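Local coordinates for tyrosine specific protein phosphatase, putative (Trypanosoma brucei, PDB 3M4U), which dephosphorylates the nucleolar protein NOPP44/46, probably at phosphotyrosine, and acts as a life cycle switch of the parasite, at residues Q11-T14 with R15-Y18; P203-A206 with A207-D210; L212-V215 with I216-V220; V274-L277 with E278-A281. One frame throughout, in Å; residues are numbered along the deposited sequence.

Contact 1 of 4, residues Q11-T14 with R15-Y18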
loop_
_atom_site.group_PDB
_atom_site.type_symbol
_atom_site.label_atom_id
_atom_site.label_comp_id
_atom_site.label_asym_id
_atom_site.label_seq_id
_atom_site.Cartn_x
_atom_site.Cartn_y
_atom_site.Cartn_z
ATOM N N GLN A 11 4.745 -12.194 -26.172
ATOM C CA GLN A 11 4.500 -12.889 -27.442
ATOM C C GLN A 11 3.146 -13.605 -27.478
ATOM O O GLN A 11 2.664 -13.974 -28.552
ATOM C CB GLN A 11 5.604 -13.910 -27.750
ATOM C CG GLN A 11 6.919 -13.686 -27.043
ATOM C CD GLN A 11 7.527 -12.363 -27.391
ATOM O OE1 GLN A 11 7.116 -11.715 -28.355
ATOM N NE2 GLN A 11 8.514 -11.940 -26.607
ATOM N N LEU A 12 2.551 -13.828 -26.309
ATOM C CA LEU A 12 1.239 -14.473 -26.232
ATOM C C LEU A 12 0.171 -13.591 -26.886
ATOM O O LEU A 12 0.279 -12.355 -26.884
ATOM C CB LEU A 12 0.852 -14.771 -24.770
ATOM C CG LEU A 12 1.059 -16.148 -24.114
ATOM C CD1 LEU A 12 1.758 -17.181 -25.004
ATOM C CD2 LEU A 12 1.797 -15.996 -22.798
ATOM N N SER A 13 -0.855 -14.227 -27.453
ATOM C CA SER A 13 -1.973 -13.491 -28.014
ATOM C C SER A 13 -2.740 -12.896 -26.847
ATOM O O SER A 13 -2.731 -13.449 -25.744
ATOM C CB SER A 13 -2.887 -14.415 -28.800
ATOM O OG SER A 13 -3.663 -15.209 -27.914
ATOM N N THR A 14 -3.406 -11.769 -27.079
ATOM C CA THR A 14 -4.160 -11.143 -26.004
ATOM C C THR A 14 -5.021 -12.156 -25.237
ATOM O O THR A 14 -4.938 -12.233 -24.009
ATOM C CB THR A 14 -4.998 -9.966 -26.500
ATOM O OG1 THR A 14 -4.113 -8.926 -26.935
ATOM C CG2 THR A 14 -5.865 -9.437 -25.376
ATOM N N ARG A 15 -5.814 -12.942 -25.963
ATOM C CA ARG A 15 -6.652 -13.968 -25.348
ATOM C C ARG A 15 -5.840 -14.906 -24.455
ATOM O O ARG A 15 -6.245 -15.215 -23.326
ATOM C CB ARG A 15 -7.417 -14.769 -26.411
ATOM C CG ARG A 15 -8.662 -14.064 -26.972
ATOM C CD ARG A 15 -9.533 -14.994 -27.849
ATOM N NE ARG A 15 -10.261 -16.019 -27.084
ATOM C CZ ARG A 15 -11.162 -16.858 -27.604
ATOM N NH1 ARG A 15 -11.456 -16.801 -28.900
ATOM N NH2 ARG A 15 -11.778 -17.756 -26.830
ATOM N N ALA A 16 -4.691 -15.351 -24.960
ATOM C CA ALA A 16 -3.825 -16.252 -24.203
ATOM C C ALA A 16 -3.217 -15.551 -22.987
ATOM O O ALA A 16 -3.057 -16.167 -21.936
ATOM C CB ALA A 16 -2.737 -16.851 -25.096
ATOM N N GLN A 17 -2.890 -14.267 -23.131
ATOM C CA GLN A 17 -2.396 -13.473 -22.004
ATOM C C GLN A 17 -3.409 -13.452 -20.871
ATOM O O GLN A 17 -3.089 -13.764 -19.714
ATOM C CB GLN A 17 -2.117 -12.036 -22.435
ATOM C CG GLN A 17 -0.854 -11.872 -23.255
ATOM C CD GLN A 17 -0.756 -10.489 -23.881
ATOM O OE1 GLN A 17 -1.767 -9.803 -24.050
ATOM N NE2 GLN A 17 0.463 -10.076 -24.229
ATOM N N TYR A 18 -4.637 -13.074 -21.207
ATOM C CA TYR A 18 -5.691 -13.017 -20.213
ATOM C C TYR A 18 -5.852 -14.396 -19.550
ATOM O O TYR A 18 -5.704 -14.544 -18.321
ATOM C CB TYR A 18 -6.992 -12.552 -20.858
ATOM C CG TYR A 18 -8.159 -12.538 -19.907
ATOM C CD1 TYR A 18 -8.555 -11.361 -19.282
ATOM C CD2 TYR A 18 -8.855 -13.712 -19.617
ATOM C CE1 TYR A 18 -9.621 -11.346 -18.401
ATOM C CE2 TYR A 18 -9.922 -13.710 -18.734
ATOM C CZ TYR A 18 -10.301 -12.523 -18.129
ATOM O OH TYR A 18 -11.366 -12.514 -17.253
#
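The chain turns from an extended course at Leu-12 and Ser-13 into the first turn of helix 14-31, where Gln-17 N donates to Ser-13 O (2.7 Å) and Tyr-18 N to Thr-14 O (2.9 Å). Ser-13 carries the main side-chain bond. Its hydroxyl sits between its own backbone N and carbonyl carbon (chi1 75°), turned toward the first turn of the helix, and Ser-13 OG accepts the backbone N-H of Ala-16 at 3.1 Å with an N-H...O angle of 159°. Ser-13 thus takes up two N-H groups of the first turn, one with its side chain and one with its carbonyl. The same OG lies 3.4 Å from Ala-16 CB, and a methyl group suits this spot because it brings no polar rival. Ahead of the serine, Leu-12 lies against the turn with aliphatic atoms: its CG is 4.0 Å from Ala-16 CB, and its CB meets Gln-17 CG at 3.7 Å. Gln-17 serves two ends at once. Its methylene groups run beside Leu-12 and the Ser-13 carbonyl, while the amide reaches back along the chain so that NE2 donates to Met-9 O. Thr-14 and Gln-17 also touch Leu-298 of helix 296-299, near the end of the modelled chain. The arrangement is a serine N-cap at the start of an alpha helix, a residue whose short hydroxyl stands in for the carbonyl that a preceding turn would have supplied.

Contact 2 of 4, residues P203-A206 with A207-D210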
loop_
_atom_site.group_PDB
_atom_site.type_symbol
_atom_site.label_atom_id
_atom_site.label_comp_id
_atom_site.label_asym_id
_atom_site.label_seq_id
_atom_site.Cartn_x
_atom_site.Cartn_y
_atom_site.Cartn_z
ATOM N N PRO A 203 -6.334 1.586 -11.167
ATOM C CA PRO A 203 -6.058 3.013 -11.323
ATOM C C PRO A 203 -6.812 3.593 -12.509
ATOM O O PRO A 203 -6.918 2.930 -13.548
ATOM C CB PRO A 203 -4.548 3.046 -11.576
ATOM C CG PRO A 203 -4.032 1.837 -10.885
ATOM C CD PRO A 203 -5.091 0.794 -11.122
ATOM N N GLU A 204 -7.326 4.811 -12.336
ATOM C CA GLU A 204 -8.138 5.485 -13.347
ATOM C C GLU A 204 -7.315 6.218 -14.410
ATOM O O GLU A 204 -7.874 6.818 -15.331
ATOM C CB GLU A 204 -9.142 6.439 -12.686
ATOM C CG GLU A 204 -10.338 5.710 -12.080
ATOM C CD GLU A 204 -11.195 6.579 -11.155
ATOM O OE1 GLU A 204 -12.188 6.042 -10.598
ATOM O OE2 GLU A 204 -10.897 7.788 -10.996
ATOM N N SER A 205 -5.991 6.170 -14.278
ATOM C CA SER A 205 -5.089 6.752 -15.275
ATOM C C SER A 205 -3.678 6.202 -15.099
ATOM O O SER A 205 -3.137 6.160 -13.974
ATOM C CB SER A 205 -5.079 8.281 -15.185
ATOM O OG SER A 205 -3.909 8.781 -14.551
ATOM N N ALA A 206 -3.079 5.788 -16.212
ATOM C CA ALA A 206 -1.722 5.260 -16.185
ATOM C C ALA A 206 -0.718 6.268 -15.622
ATOM O O ALA A 206 0.260 5.881 -14.947
ATOM C CB ALA A 206 -1.297 4.818 -17.570
ATOM N N ALA A 207 -0.963 7.548 -15.915
ATOM C CA ALA A 207 -0.040 8.618 -15.558
ATOM C C ALA A 207 0.004 8.820 -14.043
ATOM O O ALA A 207 1.075 9.061 -13.477
ATOM C CB ALA A 207 -0.411 9.935 -16.286
ATOM N N SER A 208 -1.159 8.730 -13.398
ATOM C CA SER A 208 -1.220 8.743 -11.935
ATOM C C SER A 208 -0.402 7.577 -11.362
ATOM O O SER A 208 0.458 7.764 -10.493
ATOM C CB SER A 208 -2.667 8.658 -11.451
ATOM O OG SER A 208 -3.414 9.791 -11.863
ATOM N N PHE A 209 -0.657 6.379 -11.877
ATOM C CA PHE A 209 0.023 5.187 -11.393
ATOM C C PHE A 209 1.529 5.357 -11.508
ATOM O O PHE A 209 2.279 5.025 -10.585
ATOM C CB PHE A 209 -0.436 3.954 -12.166
ATOM C CG PHE A 209 -0.098 2.656 -11.489
ATOM C CD1 PHE A 209 -0.460 2.435 -10.159
ATOM C CD2 PHE A 209 0.575 1.648 -12.178
ATOM C CE1 PHE A 209 -0.147 1.229 -9.522
ATOM C CE2 PHE A 209 0.890 0.440 -11.546
ATOM C CZ PHE A 209 0.525 0.236 -10.210
ATOM N N ASP A 210 1.956 5.889 -12.649
ATOM C CA ASP A 210 3.367 6.120 -12.923
ATOM C C ASP A 210 3.963 7.185 -12.017
ATOM O O ASP A 210 5.100 7.064 -11.580
ATOM C CB ASP A 210 3.570 6.528 -14.381
ATOM C CG ASP A 210 3.399 5.371 -15.338
ATOM O OD1 ASP A 210 3.288 4.211 -14.865
ATOM O OD2 ASP A 210 3.382 5.626 -16.568
#
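Pro-203 leans on Phe-209 obliquely: CG, the corner of the pyrrolidine ring, comes 3.7 Å from Phe-209 CD1 and 4.1 Å from Phe-209 CG. The phenylalanine side chain leaves the helix with CG anti to the backbone N (chi1 -163°), which brings the ring up against Pro-203. The pyrrolidine and phenyl rings are compact and apolar, fitting a place where Val-282 of helix 277-290 touches each of them and Leu-239 and Ala-242 of helix 234-250 touch the phenyl ring. Trp-197 also meets this ring, their planes at about 90°. That tryptophan opens the WPD motif, which in classical tyrosine phosphatases lies on the mobile loop bearing the general acid; residues 203-206 lead from that loop into helix 206-217, and Glu-204 bonds back through its backbone to Gly-196. At the helix start Ser-205, the N-cap residue, and Ser-208 lie hydroxyl to hydroxyl, Ser-205 OG donating to Ser-208 OG at 2.9 Å. Ser-208 OG is in turn hydrogen-bonded to Leu-170 O, a short chain of bonds that would hold both hydroxyls in place. Routine helix bonds begin alongside: Phe-209 N donates to Ser-205 O over a longish 3.3 Å, and Asp-210 N to Ala-206 O at 2.9 Å.

Contact 3 of 4, residues L212-V215 with I216-V220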
loop_
_atom_site.group_PDB
_atom_site.type_symbol
_atom_site.label_atom_id
_atom_site.label_comp_id
_atom_site.label_asym_id
_atom_site.label_seq_id
_atom_site.Cartn_x
_atom_site.Cartn_y
_atom_site.Cartn_z
ATOM N N LEU A 212 3.025 7.751 -9.011
ATOM C CA LEU A 212 3.193 7.110 -7.710
ATOM C C LEU A 212 4.472 6.296 -7.679
ATOM O O LEU A 212 5.273 6.407 -6.745
ATOM C CB LEU A 212 2.002 6.217 -7.361
ATOM C CG LEU A 212 0.674 6.942 -7.150
ATOM C CD1 LEU A 212 -0.466 5.935 -6.987
ATOM C CD2 LEU A 212 0.773 7.894 -5.941
ATOM N N LEU A 213 4.656 5.470 -8.700
ATOM C CA LEU A 213 5.835 4.621 -8.775
ATOM C C LEU A 213 7.069 5.486 -8.756
ATOM O O LEU A 213 8.066 5.135 -8.134
ATOM C CB LEU A 213 5.790 3.774 -10.039
ATOM C CG LEU A 213 4.721 2.690 -9.954
ATOM C CD1 LEU A 213 4.298 2.178 -11.336
ATOM C CD2 LEU A 213 5.193 1.538 -9.042
ATOM N N SER A 214 6.988 6.635 -9.421
ATOM C CA SER A 214 8.119 7.554 -9.514
ATOM C C SER A 214 8.422 8.181 -8.149
ATOM O O SER A 214 9.582 8.317 -7.742
ATOM C CB SER A 214 7.848 8.633 -10.581
ATOM O OG SER A 214 8.675 9.776 -10.382
ATOM N N VAL A 215 7.365 8.564 -7.445
ATOM C CA VAL A 215 7.510 9.099 -6.105
ATOM C C VAL A 215 8.140 8.086 -5.154
ATOM O O VAL A 215 8.926 8.450 -4.279
ATOM C CB VAL A 215 6.161 9.522 -5.543
ATOM C CG1 VAL A 215 6.236 9.638 -4.014
ATOM C CG2 VAL A 215 5.712 10.816 -6.193
ATOM N N ILE A 216 7.815 6.810 -5.315
ATOM C CA ILE A 216 8.455 5.804 -4.464
ATOM C C ILE A 216 9.941 5.626 -4.806
ATOM O O ILE A 216 10.792 5.622 -3.922
ATOM C CB ILE A 216 7.726 4.443 -4.511
ATOM C CG1 ILE A 216 6.335 4.573 -3.892
ATOM C CG2 ILE A 216 8.527 3.384 -3.771
ATOM C CD1 ILE A 216 5.496 3.333 -4.040
ATOM N N LYS A 217 10.236 5.490 -6.095
ATOM C CA LYS A 217 11.596 5.245 -6.559
ATOM C C LYS A 217 12.545 6.390 -6.218
ATOM O O LYS A 217 13.704 6.161 -5.857
ATOM C CB LYS A 217 11.599 4.979 -8.068
ATOM C CG LYS A 217 12.978 4.848 -8.674
ATOM C CD LYS A 217 12.924 4.209 -10.064
ATOM C CE LYS A 217 14.222 4.457 -10.836
ATOM N NZ LYS A 217 15.435 4.248 -9.981
ATOM N N ASN A 218 12.040 7.617 -6.309
ATOM C CA ASN A 218 12.856 8.806 -6.081
ATOM C C ASN A 218 12.922 9.277 -4.618
ATOM O O ASN A 218 13.444 10.360 -4.317
ATOM C CB ASN A 218 12.383 9.939 -6.992
ATOM C CG ASN A 218 12.594 9.619 -8.470
ATOM O OD1 ASN A 218 13.452 8.805 -8.824
ATOM N ND2 ASN A 218 11.804 10.250 -9.338
ATOM N N CYS A 219 12.403 8.454 -3.710
ATOM C CA CYS A 219 12.428 8.770 -2.283
ATOM C C CYS A 219 13.747 8.363 -1.629
ATOM O O CYS A 219 14.108 7.186 -1.627
ATOM C CB CYS A 219 11.273 8.064 -1.563
ATOM S SG CYS A 219 11.237 8.348 0.232
ATOM N N VAL A 220 14.465 9.321 -1.060
ATOM C CA VAL A 220 15.617 8.950 -0.243
ATOM C C VAL A 220 15.188 8.722 1.202
ATOM O O VAL A 220 14.628 9.620 1.848
ATOM C CB VAL A 220 16.742 9.989 -0.302
ATOM C CG1 VAL A 220 17.416 9.947 -1.672
ATOM C CG2 VAL A 220 16.196 11.378 0.016
#
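The last turns of helix 206-217 set the carbonyls of Leu-212, Leu-213 and Ser-214 against the N-H groups of Ile-216, Lys-217 and Asn-218, the point at which this helix stops. Three successive bonds of the i to i+4 kind hold it together: Ile-216 N to Leu-212 O (2.9 Å), Lys-217 N to Leu-213 O (3.0 Å) and Asn-218 N to Ser-214 O (2.9 Å). Ile-216 lays its CG1 branch alongside the preceding turn, 3.6 Å from Leu-212 O. The helix is the connection of a beta-alpha-beta crossover between the parallel strands 187-194 and 225-228, with strand 117-120 lying between them in the sheet; strand 225-228 leads into the phosphate-binding loop in the tyrosine phosphatase fold. Residue choice follows the helix's two flanks. Leu-212 touches Val-192 and Tyr-194 of one strand and Ile-172 of another, and Val-215 touches Leu-117, whereas Leu-213 and Ile-216 meet Leu-239 and Tyr-243 of helix 234-250. Branched aliphatic side chains fill both interfaces, while polar ones take the outer face. There Asn-218 has CG beside its own backbone N (chi1 -65°), which folds the side chain back along the helix flank toward Ser-214: CB stands 3.3 Å from Ser-214 O, and the amide nitrogen ND2 is 3.3 Å from Ser-214 OG at an angle too poor for a hydrogen bond. Asn-218 is the first residue to leave helical backbone angles, and Cys-219 N then donates to Ile-216 O (3.3 Å), a tighter span. Cys-219 rests its CB 3.6 Å from Val-215 O and also touches Leu-117.

Contact 4 of 4, residues V274-L277 with E278-A281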
loop_
_atom_site.group_PDB
_atom_site.type_symbol
_atom_site.label_atom_id
_atom_site.label_comp_id
_atom_site.label_asym_id
_atom_site.label_seq_id
_atom_site.Cartn_x
_atom_site.Cartn_y
_atom_site.Cartn_z
ATOM N N VAL A 274 -2.943 -8.106 -3.351
ATOM C CA VAL A 274 -3.522 -8.189 -4.699
ATOM C C VAL A 274 -4.805 -9.023 -4.715
ATOM O O VAL A 274 -4.756 -10.255 -4.681
ATOM C CB VAL A 274 -2.541 -8.733 -5.757
ATOM C CG1 VAL A 274 -3.116 -8.490 -7.134
ATOM C CG2 VAL A 274 -1.184 -8.060 -5.619
ATOM N N GLN A 275 -5.948 -8.343 -4.766
ATOM C CA GLN A 275 -7.233 -8.993 -4.499
ATOM C C GLN A 275 -7.943 -9.499 -5.733
ATOM O O GLN A 275 -8.710 -10.445 -5.648
ATOM C CB GLN A 275 -8.186 -8.059 -3.757
ATOM C CG GLN A 275 -8.079 -8.107 -2.249
ATOM C CD GLN A 275 -9.006 -7.102 -1.573
ATOM O OE1 GLN A 275 -9.465 -7.318 -0.446
ATOM N NE2 GLN A 275 -9.289 -5.999 -2.263
ATOM N N ARG A 276 -7.709 -8.852 -6.868
ATOM C CA ARG A 276 -8.487 -9.139 -8.066
ATOM C C ARG A 276 -7.596 -9.424 -9.254
ATOM O O ARG A 276 -6.478 -8.895 -9.366
ATOM C CB ARG A 276 -9.421 -7.975 -8.403
ATOM C CG ARG A 276 -10.431 -7.629 -7.319
ATOM C CD ARG A 276 -11.547 -8.641 -7.233
ATOM N NE ARG A 276 -12.821 -8.031 -6.851
ATOM C CZ ARG A 276 -13.289 -7.997 -5.602
ATOM N NH1 ARG A 276 -12.577 -8.542 -4.607
ATOM N NH2 ARG A 276 -14.464 -7.416 -5.343
ATOM N N LEU A 277 -8.118 -10.256 -10.147
ATOM C CA LEU A 277 -7.449 -10.574 -11.396
ATOM C C LEU A 277 -7.044 -9.281 -12.083
ATOM O O LEU A 277 -5.902 -9.117 -12.499
ATOM C CB LEU A 277 -8.381 -11.384 -12.303
ATOM C CG LEU A 277 -7.853 -11.630 -13.722
ATOM C CD1 LEU A 277 -6.505 -12.308 -13.664
ATOM C CD2 LEU A 277 -8.843 -12.453 -14.558
ATOM N N GLU A 278 -7.999 -8.367 -12.178
ATOM C CA GLU A 278 -7.785 -7.054 -12.780
ATOM C C GLU A 278 -6.589 -6.299 -12.190
ATOM O O GLU A 278 -5.847 -5.630 -12.904
ATOM C CB GLU A 278 -9.058 -6.208 -12.667
ATOM C CG GLU A 278 -10.200 -6.714 -13.549
ATOM C CD GLU A 278 -11.012 -7.878 -12.935
ATOM O OE1 GLU A 278 -10.791 -8.270 -11.762
ATOM O OE2 GLU A 278 -11.896 -8.402 -13.647
ATOM N N GLN A 279 -6.395 -6.421 -10.887
ATOM C CA GLN A 279 -5.277 -5.754 -10.246
ATOM C C GLN A 279 -3.985 -6.449 -10.628
ATOM O O GLN A 279 -2.983 -5.800 -10.915
ATOM C CB GLN A 279 -5.484 -5.704 -8.725
ATOM C CG GLN A 279 -6.670 -4.839 -8.336
ATOM C CD GLN A 279 -6.961 -4.830 -6.844
ATOM O OE1 GLN A 279 -6.613 -5.767 -6.123
ATOM N NE2 GLN A 279 -7.624 -3.774 -6.380
ATOM N N TYR A 280 -4.023 -7.775 -10.628
ATOM C CA TYR A 280 -2.901 -8.598 -11.047
ATOM C C TYR A 280 -2.489 -8.169 -12.434
ATOM O O TYR A 280 -1.304 -8.020 -12.720
ATOM C CB TYR A 280 -3.315 -10.075 -11.060
ATOM C CG TYR A 280 -2.185 -11.068 -11.302
ATOM C CD1 TYR A 280 -1.024 -11.029 -10.531
ATOM C CD2 TYR A 280 -2.291 -12.063 -12.283
ATOM C CE1 TYR A 280 0.003 -11.927 -10.733
ATOM C CE2 TYR A 280 -1.260 -12.978 -12.489
ATOM C CZ TYR A 280 -0.114 -12.901 -11.709
ATOM O OH TYR A 280 0.923 -13.788 -11.888
ATOM N N ALA A 281 -3.481 -7.953 -13.289
ATOM C CA ALA A 281 -3.244 -7.531 -14.666
ATOM C C ALA A 281 -2.481 -6.204 -14.758
ATOM O O ALA A 281 -1.578 -6.050 -15.586
ATOM C CB ALA A 281 -4.554 -7.439 -15.412
#
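The flat amide of Gln-279 faces the backbone of Gln-275 and Arg-276 with its oxygen, while the ring of Tyr-280 turns away among side chains of helices 14-31 and 258-269, aromatic and aliphatic. Gln-275 N donates to Gln-279 OE1 at 3.0 Å, nearly along the C=O axis, and Arg-276 N adds a weak bond to the same OE1. At the other end of the amide, NE2 donates to Gly-201 O, so both ends are used and the flip of the group is fixed. The extended chain beyond CG (chi2 177°) gives the amide its reach. Gln-275 and Gln-279 probably correspond to the two conserved glutamines of the Q-loop region of classical tyrosine phosphatases, and the Gln-275 side chain lies about 4 Å from a bound phosphate, consistent with an edge of the active-site pocket. Tyr-280 has Tyr-284 edge-to-face and the Phe-25 ring at about 35°, and its OH bonds to Glu-24; Leu-277 O approaches the ring obliquely. Leu-277 CD1 packs 4.4 Å from Tyr-280 CD2, and Leu-277 also meets Tyr-18 and Phe-25; buried Val-274 sets CG1 4.2 Å from Tyr-280 CB. Arg-276, at the N-cap of helix 277-290, accepts Tyr-280 N with its O at 3.0 Å.

In the fold
All four contacts are local turns in series along the chain, none enclosing or crossing another. Contact 1 starts the N-terminal helix 14-31. Contact 2 follows strand 187-194 and starts helix 206-217; contact 3 ends the same helix, its centre about 14 Å from that of contact 2, before strand 225-228. Contact 4 starts helix 277-290. In space the order changes: contact 4 touches contact 1, with Tyr-18 OH 3.7 Å from Leu-277 CD2, so the N-terminal helix packs against the start of helix 277-290. Contacts 2 and 4 come within about 6 Å at their nearest atoms; Val-282, one residue past contact 4, touches Pro-203 and Phe-209 of contact 2, and Gly-201, just before contact 2, is bonded to Gln-279.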